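Local atomic coordinates of N-alpha-acetyltransferase 35, NatC auxiliary subunit (Saccharomyces cerevisiae, PDB entry 6YGA), a protein that serves as the large auxiliary subunit of the NatC N-terminal acetyltransferase, which acetylates the N-terminal methionine of the L-A virus Gag protein. Residues M182-F187 with K279-Q284. Sequence-based numbering, arbitrary orientation.
Sequences MGFNTF and KHRSNQ
The guanidinium of R281 lies flat on the ring of F184 while NH1, lying over the middle of that ring, donates to the backbone carbonyl of M182, so a single side chain makes a cation-pi stack and a hydrogen bond at once. The two planes are only 15° apart, and CZ of R281 sits 3.7 Å from the centroid of the F184 ring. The closest approaches are at the outer rim of the phenyl group, where F184 CZ comes within 3.3 Å of R281 CZ. R281 NH1 donates to M182 O at 2.8 Å; this oxygen lies in the guanidinium plane, although the bond is bent, with 134° at the hydrogen. Face and edge are thus used by different partners, and together they restrain the rotation of the group. Arginine suits the place because its flat cation can stack and donate simultaneously. CG of R281 stands anti to the backbone N (chi1 170°), which sends the chain toward the 182-187 loop before a bend at chi3 lays the head on the ring. The contact joins two irregular pieces of this mostly helical subunit: the loop between helices 142-167 and 193-209, and the turn that follows the short helix 276-280. F184 also packs on L124, S125 and V128 of helix 118-129, so R281 lies on an aromatic ring that is itself seated against a helix. G183 takes a positive phi, which glycine accommodates readily. M182, deposited as selenomethionine, bends at chi3 and brings CE to 3.9 Å from N283 CG, an apolar touch on an amide whose OD1 accepts from the backbone N of F285. Beyond R281 the turn meets the chain of N-alpha-acetyltransferase 38: R51 of that subunit donates to the carbonyl oxygen of R281, and S282 OG is hydrogen-bonded to its M52 N.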
loop_
_atom_site.group_PDB
_atom_site.type_symbol
_atom_site.label_atom_id
_atom_site.label_comp_id
_atom_site.label_asym_id
_atom_site.label_seq_id
_atom_site.Cartn_x
_atom_site.Cartn_y
_atom_site.Cartn_z
HETATM N N MSE B 182 18.046 -7.239 -9.396
HETATM C CA MSE B 182 18.959 -6.881 -10.484
HETATM C C MSE B 182 19.363 -8.056 -11.373
HETATM O O MSE B 182 20.537 -8.221 -11.700
HETATM C CB MSE B 182 20.208 -6.216 -9.909
HETATM C CG MSE B 182 19.906 -4.910 -9.204
HETATM SE SE MSE B 182 21.433 -4.181 -8.252
HETATM C CE MSE B 182 21.674 -2.557 -9.300
ATOM N N GLY B 183 18.382 -8.867 -11.759
ATOM C CA GLY B 183 18.623 -9.946 -12.694
ATOM C C GLY B 183 19.321 -11.165 -12.138
ATOM O O GLY B 183 19.854 -11.964 -12.914
ATOM N N PHE B 184 19.330 -11.345 -10.821
ATOM C CA PHE B 184 19.966 -12.512 -10.218
ATOM C C PHE B 184 19.035 -13.718 -10.296
ATOM O O PHE B 184 17.898 -13.669 -9.816
ATOM C CB PHE B 184 20.349 -12.228 -8.767
ATOM C CG PHE B 184 21.731 -11.661 -8.606
ATOM C CD1 PHE B 184 22.842 -12.400 -8.971
ATOM C CD2 PHE B 184 21.918 -10.394 -8.081
ATOM C CE1 PHE B 184 24.114 -11.881 -8.826
ATOM C CE2 PHE B 184 23.186 -9.871 -7.931
ATOM C CZ PHE B 184 24.285 -10.615 -8.301
ATOM N N ASN B 185 19.524 -14.802 -10.898
ATOM C CA ASN B 185 18.815 -16.076 -10.955
ATOM C C ASN B 185 19.831 -17.168 -10.650
ATOM O O ASN B 185 20.755 -17.394 -11.439
ATOM C CB ASN B 185 18.164 -16.292 -12.326
ATOM C CG ASN B 185 17.181 -17.455 -12.338
ATOM O OD1 ASN B 185 17.174 -18.292 -11.436
ATOM N ND2 ASN B 185 16.347 -17.510 -13.373
ATOM N N THR B 186 19.667 -17.836 -9.507
ATOM C CA THR B 186 20.610 -18.849 -9.048
ATOM C C THR B 186 20.212 -20.263 -9.454
ATOM O O THR B 186 20.963 -21.203 -9.176
ATOM C CB THR B 186 20.768 -18.774 -7.524
ATOM O OG1 THR B 186 19.479 -18.798 -6.898
ATOM C CG2 THR B 186 21.503 -17.497 -7.126
ATOM N N PHE B 187 19.064 -20.427 -10.112
ATOM C CA PHE B 187 18.560 -21.726 -10.576
ATOM C C PHE B 187 18.523 -22.669 -9.372
ATOM O O PHE B 187 18.013 -22.284 -8.311
ATOM C CB PHE B 187 19.396 -22.218 -11.757
ATOM C CG PHE B 187 19.713 -21.156 -12.776
ATOM C CD1 PHE B 187 18.772 -20.768 -13.718
ATOM C CD2 PHE B 187 20.964 -20.560 -12.806
ATOM C CE1 PHE B 187 19.070 -19.791 -14.660
ATOM C CE2 PHE B 187 21.269 -19.586 -13.743
ATOM C CZ PHE B 187 20.322 -19.201 -14.671
ATOM N N LYS B 279 26.163 0.899 -10.022
ATOM C CA LYS B 279 26.874 1.596 -11.085
ATOM C C LYS B 279 27.427 0.640 -12.134
ATOM O O LYS B 279 27.484 0.996 -13.317
ATOM C CB LYS B 279 27.997 2.448 -10.482
ATOM C CG LYS B 279 28.901 3.132 -11.491
ATOM C CD LYS B 279 29.831 4.121 -10.800
ATOM C CE LYS B 279 30.688 4.871 -11.807
ATOM N NZ LYS B 279 31.308 6.096 -11.227
ATOM N N HIS B 280 27.813 -0.570 -11.737
ATOM C CA HIS B 280 28.502 -1.488 -12.634
ATOM C C HIS B 280 27.671 -2.695 -13.044
ATOM O O HIS B 280 27.784 -3.153 -14.185
ATOM C CB HIS B 280 29.808 -1.951 -11.987
ATOM C CG HIS B 280 30.830 -0.865 -11.858
ATOM N ND1 HIS B 280 30.965 -0.094 -10.722
ATOM C CD2 HIS B 280 31.760 -0.412 -12.732
ATOM C CE1 HIS B 280 31.940 0.779 -10.900
ATOM N NE2 HIS B 280 32.438 0.607 -12.110
ATOM N N ARG B 281 26.835 -3.227 -12.156
ATOM C CA ARG B 281 25.909 -4.277 -12.555
ATOM C C ARG B 281 24.791 -3.678 -13.402
ATOM O O ARG B 281 24.468 -2.491 -13.291
ATOM C CB ARG B 281 25.349 -4.990 -11.320
ATOM C CG ARG B 281 24.194 -5.951 -11.585
ATOM C CD ARG B 281 24.064 -6.992 -10.488
ATOM N NE ARG B 281 24.847 -8.187 -10.786
ATOM C CZ ARG B 281 24.349 -9.283 -11.349
ATOM N NH1 ARG B 281 23.064 -9.342 -11.669
ATOM N NH2 ARG B 281 25.134 -10.326 -11.586
ATOM N N SER B 282 24.235 -4.499 -14.295
ATOM C CA SER B 282 23.116 -4.077 -15.131
ATOM C C SER B 282 21.992 -3.518 -14.273
ATOM O O SER B 282 21.485 -4.196 -13.374
ATOM C CB SER B 282 22.614 -5.254 -15.970
ATOM O OG SER B 282 23.497 -5.525 -17.041
ATOM N N ASN B 283 21.614 -2.271 -14.551
ATOM C CA ASN B 283 20.616 -1.558 -13.762
ATOM C C ASN B 283 19.737 -0.751 -14.703
ATOM O O ASN B 283 20.238 0.086 -15.459
ATOM C CB ASN B 283 21.287 -0.647 -12.726
ATOM C CG ASN B 283 20.291 0.039 -11.809
ATOM O OD1 ASN B 283 19.097 -0.267 -11.820
ATOM N ND2 ASN B 283 20.783 0.972 -10.998
ATOM N N GLN B 284 18.430 -1.006 -14.659
ATOM C CA GLN B 284 17.462 -0.285 -15.472
ATOM C C GLN B 284 16.726 0.794 -14.689
ATOM O O GLN B 284 15.761 1.368 -15.201
ATOM C CB GLN B 284 16.451 -1.259 -16.084
ATOM C CG GLN B 284 17.069 -2.347 -16.948
ATOM C CD GLN B 284 16.030 -3.139 -17.715
ATOM O OE1 GLN B 284 14.864 -2.753 -17.784
ATOM N NE2 GLN B 284 16.450 -4.257 -18.296
#